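Local coordinates for protein lectin 2 (Agrocybe aegerita, PDB 4TQK) that binds N-acetylglucosamine in pockets spaced around a beta-propeller, and so probably recognises glycans that end in this sugar, at residues A[77-82]-A[104-109]; A[177-182]-A[195-200]; A[302-307]-A[328-333]. The protein carries 1 engineered substitution. All coordinates share one frame; numbering follows the deposited sequence.

Contact 1 (A[77-82]-A[104-109]); sequences FGNAGV and FGYDAG. With NAG (2-acetamido-2-deoxy-beta-D-glucopyranose), chain D; NAG (2-acetamido-2-deoxy-beta-D-glucopyranose), chain C.
Asn79 against Tyr106 and Asp107, and Phe104 against Phe77, bury the most surface here. The backbones of Gly78 and Asn79 each accept one bond: Asn79 O from Asp107 N at 2.9 Å, the donor tilted 26° from the carbonyl plane, and Gly78 O from Tyr106 N at 3.0 Å, in its carbonyl plane. Beside these bonds the Asn79 side chain runs alongside those of Tyr106 and Asp107, all pointing the same way. Asn79 OD1 lies 3.9 Å from Tyr106 CB, and Asn79 CB 3.8 Å from Asp107 OD2, the amide and carboxylate turned 51° apart; OD1 itself is held by His59 and Lys58. At the other end Phe104 brings CB in the ring plane to the edge of Phe77, 3.6 Å from Phe77 CD1, with Phe104 O near the same edge. With CG of Phe104 anti to its carbonyl carbon (chi1 -57°), the ring leads away from the contact, to Ile131 and Leu140 of the next sheet. Val82 CG2 touches the same CB of Phe104 at 4.1 Å. The segment 104-109 is shaped by a type I turn from Gly105 to Ala108, and Phe104 and Gly105 both face Ala108 as a G1 beta bulge. Each segment also holds a sugar: Asn79 N donates to O7 of the chain D NAG at 2.9 Å, and Gly109 O accepts from N2 of the chain C NAG at 2.8 Å. A hairpin turn is thus bonded to the connection between two blades of a beta-propeller, joining neighbouring N-acetylglucosamine sites.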
loop_
_atom_site.group_PDB
_atom_site.type_symbol
_atom_site.label_atom_id
_atom_site.label_comp_id
_atom_site.label_asym_id
_atom_site.label_seq_id
_atom_site.Cartn_x
_atom_site.Cartn_y
_atom_site.Cartn_z
ATOM N N PHE A 77 3.362 -21.046 -11.225
ATOM C CA PHE A 77 3.398 -21.951 -12.363
ATOM C C PHE A 77 3.546 -23.362 -11.809
ATOM O O PHE A 77 4.652 -23.775 -11.448
ATOM C CB PHE A 77 4.602 -21.660 -13.260
ATOM C CG PHE A 77 4.591 -20.298 -13.903
ATOM C CD1 PHE A 77 4.290 -20.156 -15.255
ATOM C CD2 PHE A 77 4.945 -19.175 -13.181
ATOM C CE1 PHE A 77 4.308 -18.919 -15.856
ATOM C CE2 PHE A 77 4.966 -17.922 -13.773
ATOM C CZ PHE A 77 4.644 -17.790 -15.113
ATOM N N GLY A 78 2.447 -24.108 -11.760
ATOM C CA GLY A 78 2.459 -25.420 -11.136
ATOM C C GLY A 78 2.539 -26.576 -12.112
ATOM O O GLY A 78 3.218 -26.489 -13.134
ATOM N N ASN A 79 1.839 -27.660 -11.795
ATOM C CA ASN A 79 1.812 -28.840 -12.659
ATOM C C ASN A 79 0.968 -28.631 -13.909
ATOM O O ASN A 79 1.505 -28.663 -15.020
ATOM C CB ASN A 79 1.344 -30.088 -11.891
ATOM C CG ASN A 79 2.340 -30.532 -10.829
ATOM O OD1 ASN A 79 3.545 -30.319 -10.961
ATOM N ND2 ASN A 79 1.836 -31.152 -9.769
ATOM N N ALA A 80 -0.339 -28.405 -13.731
ATOM C CA ALA A 80 -1.261 -28.295 -14.870
ATOM C C ALA A 80 -1.314 -26.909 -15.537
ATOM O O ALA A 80 -1.964 -26.733 -16.570
ATOM C CB ALA A 80 -2.654 -28.752 -14.481
ATOM N N GLY A 81 -0.630 -25.932 -14.955
ATOM C CA GLY A 81 -0.572 -24.614 -15.547
ATOM C C GLY A 81 -0.305 -23.517 -14.537
ATOM O O GLY A 81 0.294 -23.764 -13.489
ATOM N N VAL A 82 -0.763 -22.307 -14.863
ATOM C CA VAL A 82 -0.565 -21.132 -14.029
ATOM C C VAL A 82 -1.795 -20.892 -13.168
ATOM O O VAL A 82 -2.923 -20.867 -13.666
ATOM C CB VAL A 82 -0.300 -19.866 -14.879
ATOM C CG1 VAL A 82 0.169 -18.683 -13.985
ATOM C CG2 VAL A 82 0.718 -20.145 -15.965
ATOM N N PHE A 104 2.736 -23.461 -19.638
ATOM C CA PHE A 104 3.843 -22.987 -18.823
ATOM C C PHE A 104 3.920 -23.774 -17.508
ATOM O O PHE A 104 4.286 -23.224 -16.477
ATOM C CB PHE A 104 3.668 -21.497 -18.495
ATOM C CG PHE A 104 3.542 -20.600 -19.707
ATOM C CD1 PHE A 104 4.672 -20.180 -20.401
ATOM C CD2 PHE A 104 2.297 -20.155 -20.137
ATOM C CE1 PHE A 104 4.558 -19.350 -21.504
ATOM C CE2 PHE A 104 2.187 -19.312 -21.240
ATOM C CZ PHE A 104 3.319 -18.911 -21.915
ATOM N N GLY A 105 3.573 -25.050 -17.536
ATOM C CA GLY A 105 3.639 -25.866 -16.334
ATOM C C GLY A 105 4.459 -27.136 -16.504
ATOM O O GLY A 105 4.772 -27.533 -17.633
ATOM N N TYR A 106 4.804 -27.778 -15.389
ATOM C CA TYR A 106 5.633 -28.986 -15.424
ATOM C C TYR A 106 4.999 -30.071 -16.303
ATOM O O TYR A 106 5.688 -30.705 -17.098
ATOM C CB TYR A 106 5.883 -29.527 -14.010
ATOM C CG TYR A 106 6.903 -30.656 -13.934
ATOM C CD1 TYR A 106 8.233 -30.402 -13.603
ATOM C CD2 TYR A 106 6.539 -31.969 -14.199
ATOM C CE1 TYR A 106 9.169 -31.429 -13.531
ATOM C CE2 TYR A 106 7.464 -33.001 -14.130
ATOM C CZ TYR A 106 8.778 -32.722 -13.796
ATOM O OH TYR A 106 9.703 -33.749 -13.725
ATOM N N ASP A 107 3.691 -30.270 -16.156
ATOM C CA ASP A 107 2.931 -31.203 -16.987
ATOM C C ASP A 107 1.989 -30.488 -17.955
ATOM O O ASP A 107 0.968 -31.050 -18.347
ATOM C CB ASP A 107 2.068 -32.116 -16.120
ATOM C CG ASP A 107 2.875 -33.004 -15.210
ATOM O OD1 ASP A 107 3.758 -33.743 -15.706
ATOM O OD2 ASP A 107 2.600 -32.962 -13.990
ATOM N N ALA A 108 2.304 -29.252 -18.314
ATOM C CA ALA A 108 1.501 -28.524 -19.291
ATOM C C ALA A 108 2.444 -27.719 -20.159
ATOM O O ALA A 108 2.654 -26.522 -19.923
ATOM C CB ALA A 108 0.501 -27.616 -18.606
ATOM N N GLY A 109 3.034 -28.403 -21.133
ATOM C CA GLY A 109 4.054 -27.835 -21.994
ATOM C C GLY A 109 5.461 -28.289 -21.637
ATOM O O GLY A 109 6.436 -27.799 -22.205
HETATM C C1 NAG D . -2.792 -28.905 -7.760
HETATM C C2 NAG D . -2.105 -27.548 -7.743
HETATM C C3 NAG D . -2.755 -26.694 -6.670
HETATM C C4 NAG D . -4.271 -26.651 -6.916
HETATM C C5 NAG D . -4.848 -28.062 -7.101
HETATM C C6 NAG D . -6.337 -28.071 -7.445
HETATM C C7 NAG D . 0.215 -27.673 -8.425
HETATM C C8 NAG D . 1.645 -27.784 -7.974
HETATM N N2 NAG D . -0.699 -27.728 -7.459
HETATM O O1 NAG D . -2.142 -29.749 -8.676
HETATM O O3 NAG D . -2.180 -25.405 -6.693
HETATM O O4 NAG D . -4.914 -25.983 -5.860
HETATM O O5 NAG D . -4.135 -28.725 -8.130
HETATM O O6 NAG D . -6.502 -27.953 -8.848
HETATM O O7 NAG D . -0.064 -27.541 -9.619
HETATM C C1 NAG C . 6.132 -26.490 -26.332
HETATM C C2 NAG C . 6.031 -25.446 -25.222
HETATM C C3 NAG C . 4.571 -25.279 -24.820
HETATM C C4 NAG C . 3.758 -24.950 -26.065
HETATM C C5 NAG C . 4.010 -25.959 -27.183
HETATM C C6 NAG C . 3.281 -25.597 -28.480
HETATM C C7 NAG C . 8.019 -25.188 -23.850
HETATM C C8 NAG C . 8.747 -25.588 -22.598
HETATM N N2 NAG C . 6.862 -25.799 -24.088
HETATM O O1 NAG C . 7.470 -26.601 -26.737
HETATM O O3 NAG C . 4.444 -24.239 -23.880
HETATM O O4 NAG C . 2.394 -24.952 -25.729
HETATM O O5 NAG C . 5.393 -26.040 -27.442
HETATM O O6 NAG C . 3.746 -24.347 -28.932
HETATM O O7 NAG C . 8.497 -24.335 -24.601
#

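Contact 2 (A[177-182]-A[195-200]); sequences ADVTGN and VFISRN
Three polar side chains, those of Thr180, Asn182 and Arg199, gather without a single hydrogen bond crossing between the segments. Thr180 OG1 sits over one face of the Arg199 guanidinium, 3.2 Å from Arg199 NH2 but offset toward the rim, where the N-H groups do not aim at it. Asn182 reaches the edge of the same group, its ND2 3.4 Å from Arg199 NH1. Both are donors, and the amide stands almost perpendicular to the guanidinium, at 88°, so nearness here is packing rather than bonding. The aliphatic part of the arginine also packs on the threonine methyl, Arg199 CG lying 3.3 Å from Thr180 CG2. A bend at chi3 (143°) then brings the guanidinium across the threonine. Thr180 and Asn182 belong to the connection between strands 173-177 and 186-190, and Arg199 follows strand 195-198 in the same propeller blade, so the contact bridges a corner of one sheet within an FG-GAP-like repeat. That connection is itself held by Asp178, whose OD1 accepts from Gly181 N at 2.9 Å as an Asx motif, the donor coming from above the carboxylate plane. Asp186, on the strand between, takes the backbone N-H groups of Val179 and Thr180 on its OD2 and that of Asn200 on its OD1, tying the two segments through a shared carboxylate. Deeper in the blade, Val179 and Ile197 meet tip to tip: Val179 CG2 lies 3.4 Å from Ile197 CD1, tighter than usual for two methyl groups. Val188 of strand 186-190 backs the valine, and Val212 of strand 210-213 backs the isoleucine.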
loop_
_atom_site.group_PDB
_atom_site.type_symbol
_atom_site.label_atom_id
_atom_site.label_comp_id
_atom_site.label_asym_id
_atom_site.label_seq_id
_atom_site.Cartn_x
_atom_site.Cartn_y
_atom_site.Cartn_z
ATOM N N ALA A 177 14.608 -5.840 -19.380
ATOM C CA ALA A 177 15.026 -4.490 -19.011
ATOM C C ALA A 177 14.746 -3.523 -20.143
ATOM O O ALA A 177 14.894 -3.867 -21.316
ATOM C CB ALA A 177 16.529 -4.463 -18.650
ATOM N N ASP A 178 14.334 -2.314 -19.795
ATOM C CA ASP A 178 14.128 -1.278 -20.795
ATOM C C ASP A 178 15.468 -0.641 -21.116
ATOM O O ASP A 178 15.907 0.265 -20.414
ATOM C CB ASP A 178 13.169 -0.208 -20.290
ATOM C CG ASP A 178 12.936 0.897 -21.322
ATOM O OD1 ASP A 178 13.324 0.703 -22.493
ATOM O OD2 ASP A 178 12.377 1.949 -20.970
ATOM N N VAL A 179 16.122 -1.130 -22.165
ATOM C CA VAL A 179 17.381 -0.568 -22.590
ATOM C C VAL A 179 17.193 0.492 -23.654
ATOM O O VAL A 179 18.068 1.337 -23.838
ATOM C CB VAL A 179 18.329 -1.635 -23.167
ATOM C CG1 VAL A 179 18.644 -2.677 -22.134
ATOM C CG2 VAL A 179 17.725 -2.264 -24.406
ATOM N N THR A 180 16.073 0.445 -24.373
ATOM C CA THR A 180 15.906 1.337 -25.512
ATOM C C THR A 180 15.353 2.691 -25.122
ATOM O O THR A 180 15.468 3.639 -25.884
ATOM C CB THR A 180 15.031 0.737 -26.619
ATOM O OG1 THR A 180 13.662 0.762 -26.206
ATOM C CG2 THR A 180 15.484 -0.706 -26.963
ATOM N N GLY A 181 14.750 2.777 -23.941
ATOM C CA GLY A 181 14.298 4.055 -23.418
ATOM C C GLY A 181 12.885 4.433 -23.815
ATOM O O GLY A 181 12.486 5.582 -23.652
ATOM N N ASN A 182 12.119 3.472 -24.325
ATOM C CA ASN A 182 10.728 3.731 -24.697
ATOM C C ASN A 182 9.732 3.235 -23.660
ATOM O O ASN A 182 8.557 3.063 -23.962
ATOM C CB ASN A 182 10.398 3.141 -26.080
ATOM C CG ASN A 182 10.406 1.618 -26.091
ATOM O OD1 ASN A 182 10.867 0.982 -25.147
ATOM N ND2 ASN A 182 9.897 1.031 -27.163
ATOM N N VAL A 195 26.459 -10.040 -25.797
ATOM C CA VAL A 195 25.219 -9.657 -25.165
ATOM C C VAL A 195 24.313 -9.239 -26.316
ATOM O O VAL A 195 24.699 -8.402 -27.141
ATOM C CB VAL A 195 25.396 -8.460 -24.212
ATOM C CG1 VAL A 195 24.065 -8.114 -23.568
ATOM C CG2 VAL A 195 26.464 -8.759 -23.144
ATOM N N PHE A 196 23.132 -9.844 -26.385
ATOM C CA PHE A 196 22.152 -9.499 -27.407
ATOM C C PHE A 196 21.019 -8.742 -26.753
ATOM O O PHE A 196 20.739 -8.940 -25.579
ATOM C CB PHE A 196 21.552 -10.749 -28.045
ATOM C CG PHE A 196 22.538 -11.607 -28.778
ATOM C CD1 PHE A 196 22.826 -11.369 -30.112
ATOM C CD2 PHE A 196 23.137 -12.685 -28.149
ATOM C CE1 PHE A 196 23.707 -12.171 -30.794
ATOM C CE2 PHE A 196 24.027 -13.498 -28.832
ATOM C CZ PHE A 196 24.310 -13.241 -30.155
ATOM N N ILE A 197 20.355 -7.892 -27.525
ATOM C CA ILE A 197 19.115 -7.294 -27.079
ATOM C C ILE A 197 18.040 -7.559 -28.129
ATOM O O ILE A 197 18.327 -7.608 -29.326
ATOM C CB ILE A 197 19.276 -5.776 -26.755
ATOM C CG1 ILE A 197 17.979 -5.020 -27.017
ATOM C CG2 ILE A 197 20.372 -5.159 -27.572
ATOM C CD1 ILE A 197 18.192 -3.596 -27.486
ATOM N N SER A 198 16.812 -7.790 -27.680
ATOM C CA SER A 198 15.674 -7.830 -28.589
ATOM C C SER A 198 14.724 -6.717 -28.216
ATOM O O SER A 198 14.100 -6.757 -27.155
ATOM C CB SER A 198 14.950 -9.175 -28.529
ATOM O OG SER A 198 15.518 -10.084 -29.455
ATOM N N ARG A 199 14.616 -5.726 -29.097
ATOM C CA ARG A 199 13.770 -4.565 -28.864
ATOM C C ARG A 199 12.309 -4.968 -28.653
ATOM O O ARG A 199 11.710 -5.687 -29.469
ATOM C CB ARG A 199 13.881 -3.581 -30.032
ATOM C CG ARG A 199 14.548 -2.250 -29.693
ATOM C CD ARG A 199 14.266 -1.210 -30.773
ATOM N NE ARG A 199 14.084 0.135 -30.228
ATOM C CZ ARG A 199 12.982 0.551 -29.613
ATOM N NH1 ARG A 199 11.965 -0.276 -29.459
ATOM N NH2 ARG A 199 12.905 1.786 -29.141
ATOM N N ASN A 200 11.744 -4.512 -27.544
ATOM C CA ASN A 200 10.314 -4.639 -27.338
ATOM C C ASN A 200 9.629 -3.681 -28.307
ATOM O O ASN A 200 9.785 -2.464 -28.209
ATOM C CB ASN A 200 9.963 -4.312 -25.874
ATOM C CG ASN A 200 8.497 -4.525 -25.541
ATOM O OD1 ASN A 200 7.612 -4.303 -26.363
ATOM N ND2 ASN A 200 8.240 -4.941 -24.314
#

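Contact 3 (A[302-307]-A[328-333]); sequences GNAGVY and GVQQGW. With NAG (2-acetamido-2-deoxy-beta-D-glucopyranose), chain H; NAG (2-acetamido-2-deoxy-beta-D-glucopyranose), chain G.
Gly302, Asn303 and Ala304 each accept one hydrogen bond from 328-333, two from backbone and one from a side chain. Gly302 O accepts from Val329 N at 3.1 Å and Asn303 O from Gln330 N at 2.8 Å, each donor in its carbonyl plane. The third comes from the Gln331 amide, which folds back through a bend at chi2 (87°). Its NE2 reaches Ala304 O at 3.0 Å, approaching from above that carbonyl's plane, while its OE1 receives Gly328 N at 3.0 Å, nearly along the C=O axis. Held at both ends, the amide is fixed in rotation and joins the turn to the start of the opposing segment.

Van der Waals contacts fill in around these bonds. Gln330 extends over the turn, its NE2 3.7 Å from Ala304 CA, with CB and CG resting against Asn303 O. Asn303 and Val329 lie side by side, and Asn303 OD1, which is hydrogen-bonded to His283, comes 3.8 Å from Val329 CB. Gly328, with no CB, lets its backbone pass close to Gly302 O and to Gly305 N.

Sugar contacts make up the third group. The chain G NAG takes Asn303 N on its O7 and shares a hydrogen bond between its O6 and Tyr307 OH, 2.6 Å apart. The chain H NAG gives its N2 to Gln331 O; its O3 lies in plane at the edge of the Trp333 ring and accepts from NE1 at 2.8 Å, while its acetamide methyl C8 sits over one face of the indole. Asp326 and Glu358 complete this second sugar's polar grip, and Asp271, Lys276 and Trp278 that of the first. Pockets of this kind, between adjacent blades of a beta-propeller, are the N-acetylglucosamine sites of this lectin.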
loop_
_atom_site.group_PDB
_atom_site.type_symbol
_atom_site.label_atom_id
_atom_site.label_comp_id
_atom_site.label_asym_id
_atom_site.label_seq_id
_atom_site.Cartn_x
_atom_site.Cartn_y
_atom_site.Cartn_z
ATOM N N GLY A 302 30.187 -10.272 1.990
ATOM C CA GLY A 302 31.458 -10.986 1.940
ATOM C C GLY A 302 31.708 -11.781 3.203
ATOM O O GLY A 302 30.767 -12.133 3.915
ATOM N N ASN A 303 32.967 -12.071 3.501
ATOM C CA ASN A 303 33.264 -12.823 4.715
ATOM C C ASN A 303 32.970 -12.057 6.004
ATOM O O ASN A 303 32.308 -12.577 6.889
ATOM C CB ASN A 303 34.712 -13.309 4.733
ATOM C CG ASN A 303 34.998 -14.321 3.656
ATOM O OD1 ASN A 303 34.291 -15.330 3.517
ATOM N ND2 ASN A 303 36.048 -14.066 2.880
ATOM N N ALA A 304 33.488 -10.837 6.123
ATOM C CA ALA A 304 33.406 -10.105 7.384
ATOM C C ALA A 304 32.099 -9.356 7.542
ATOM O O ALA A 304 31.679 -9.064 8.661
ATOM C CB ALA A 304 34.576 -9.145 7.532
ATOM N N GLY A 305 31.462 -9.028 6.426
ATOM C CA GLY A 305 30.232 -8.264 6.492
ATOM C C GLY A 305 29.838 -7.654 5.173
ATOM O O GLY A 305 30.253 -8.128 4.111
ATOM N N VAL A 306 29.036 -6.594 5.249
ATOM C CA VAL A 306 28.509 -5.914 4.073
ATOM C C VAL A 306 29.473 -4.877 3.473
ATOM O O VAL A 306 29.817 -3.914 4.129
ATOM C CB VAL A 306 27.180 -5.224 4.413
ATOM C CG1 VAL A 306 26.607 -4.546 3.184
ATOM C CG2 VAL A 306 26.189 -6.239 4.981
ATOM N N TYR A 307 29.914 -5.100 2.235
ATOM C CA TYR A 307 30.731 -4.130 1.506
ATOM C C TYR A 307 29.862 -3.413 0.486
ATOM O O TYR A 307 28.893 -3.972 -0.042
ATOM C CB TYR A 307 31.901 -4.785 0.767
ATOM C CG TYR A 307 33.109 -5.103 1.620
ATOM C CD1 TYR A 307 34.167 -4.213 1.716
ATOM C CD2 TYR A 307 33.197 -6.304 2.315
ATOM C CE1 TYR A 307 35.269 -4.501 2.498
ATOM C CE2 TYR A 307 34.297 -6.599 3.102
ATOM C CZ TYR A 307 35.332 -5.696 3.179
ATOM O OH TYR A 307 36.425 -5.979 3.945
ATOM N N GLY A 328 27.220 -11.599 6.961
ATOM C CA GLY A 328 28.332 -12.143 6.203
ATOM C C GLY A 328 28.680 -13.546 6.648
ATOM O O GLY A 328 28.117 -14.047 7.630
ATOM N N VAL A 329 29.598 -14.189 5.932
ATOM C CA VAL A 329 29.974 -15.557 6.264
ATOM C C VAL A 329 30.355 -15.712 7.746
ATOM O O VAL A 329 29.843 -16.593 8.443
ATOM C CB VAL A 329 31.111 -16.098 5.380
ATOM C CG1 VAL A 329 31.609 -17.425 5.953
ATOM C CG2 VAL A 329 30.642 -16.293 3.945
ATOM N N GLN A 330 31.234 -14.837 8.227
ATOM C CA GLN A 330 31.707 -14.940 9.597
ATOM C C GLN A 330 30.580 -14.968 10.631
ATOM O O GLN A 330 30.732 -15.553 11.701
ATOM C CB GLN A 330 32.723 -13.845 9.910
ATOM C CG GLN A 330 34.103 -14.113 9.333
ATOM C CD GLN A 330 34.991 -12.877 9.338
ATOM O OE1 GLN A 330 34.893 -12.026 10.230
ATOM N NE2 GLN A 330 35.855 -12.767 8.331
ATOM N N GLN A 331 29.445 -14.358 10.310
ATOM C CA GLN A 331 28.319 -14.370 11.242
ATOM C C GLN A 331 27.335 -15.512 10.982
ATOM O O GLN A 331 26.205 -15.484 11.465
ATOM C CB GLN A 331 27.619 -13.014 11.271
ATOM C CG GLN A 331 28.554 -11.867 11.716
ATOM C CD GLN A 331 29.328 -11.263 10.558
ATOM O OE1 GLN A 331 28.866 -11.280 9.421
ATOM N NE2 GLN A 331 30.508 -10.725 10.840
ATOM N N GLY A 332 27.771 -16.516 10.223
ATOM C CA GLY A 332 26.976 -17.724 10.035
ATOM C C GLY A 332 26.078 -17.774 8.803
ATOM O O GLY A 332 25.413 -18.780 8.555
ATOM N N TRP A 333 26.048 -16.705 8.013
ATOM C CA TRP A 333 25.123 -16.652 6.885
ATOM C C TRP A 333 25.555 -17.581 5.748
ATOM O O TRP A 333 26.694 -17.531 5.284
ATOM C CB TRP A 333 24.913 -15.205 6.411
ATOM C CG TRP A 333 24.194 -14.365 7.447
ATOM C CD1 TRP A 333 24.742 -13.800 8.556
ATOM C CD2 TRP A 333 22.793 -14.043 7.483
ATOM N NE1 TRP A 333 23.776 -13.147 9.286
ATOM C CE2 TRP A 333 22.575 -13.270 8.638
ATOM C CE3 TRP A 333 21.712 -14.316 6.635
ATOM C CZ2 TRP A 333 21.311 -12.763 8.974
ATOM C CZ3 TRP A 333 20.455 -13.815 6.971
ATOM C CH2 TRP A 333 20.269 -13.050 8.134
HETATM C C1 NAG H . 23.180 -14.866 14.515
HETATM C C2 NAG H . 22.890 -14.203 13.185
HETATM C C3 NAG H . 23.741 -12.937 13.153
HETATM C C4 NAG H . 23.321 -12.050 14.323
HETATM C C5 NAG H . 23.306 -12.806 15.648
HETATM C C6 NAG H . 22.644 -11.956 16.735
HETATM C C7 NAG H . 22.241 -15.774 11.396
HETATM C C8 NAG H . 22.768 -16.725 10.358
HETATM N N2 NAG H . 23.168 -15.097 12.074
HETATM O O1 NAG H . 22.607 -16.154 14.530
HETATM O O3 NAG H . 23.606 -12.258 11.921
HETATM O O4 NAG H . 24.206 -10.969 14.477
HETATM O O5 NAG H . 22.634 -14.047 15.535
HETATM O O6 NAG H . 21.278 -11.771 16.438
HETATM O O7 NAG H . 21.023 -15.663 11.572
HETATM C C1 NAG G . 38.393 -9.220 1.391
HETATM C C2 NAG G . 37.035 -8.900 0.787
HETATM C C3 NAG G . 37.347 -7.829 -0.244
HETATM C C4 NAG G . 37.971 -6.632 0.468
HETATM C C5 NAG G . 39.162 -7.048 1.332
HETATM C C6 NAG G . 39.723 -5.890 2.151
HETATM C C7 NAG G . 35.372 -10.737 0.740
HETATM C C8 NAG G . 34.809 -11.867 -0.075
HETATM N N2 NAG G . 36.405 -10.074 0.203
HETATM O O1 NAG G . 38.343 -10.393 2.153
HETATM O O3 NAG G . 36.195 -7.446 -0.956
HETATM O O4 NAG G . 38.405 -5.722 -0.498
HETATM O O5 NAG G . 38.785 -8.114 2.176
HETATM O O6 NAG G . 38.737 -5.381 3.023
HETATM O O7 NAG G . 34.868 -10.475 1.832
#

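Overall arrangement
From the N terminus the contacts follow one another in series, none enclosing or crossing another. Contact 1 closes a loop running through strands 82-85 and 98-101, and ties the hairpin turn of its sheet to the link with the next. Contact 2 closes a shorter loop inside the sheet of strands 173-177 to 210-213. Contact 3 repeats the plan of contact 1 around strands 306-309 and 321-324, about 38 Å away between centres and across the chain's centre. Strand 395-399 pairs with strand 20-24 and so closes the propeller ring; contacts 1 and 3 join successive blades, whereas contact 2 lies within one.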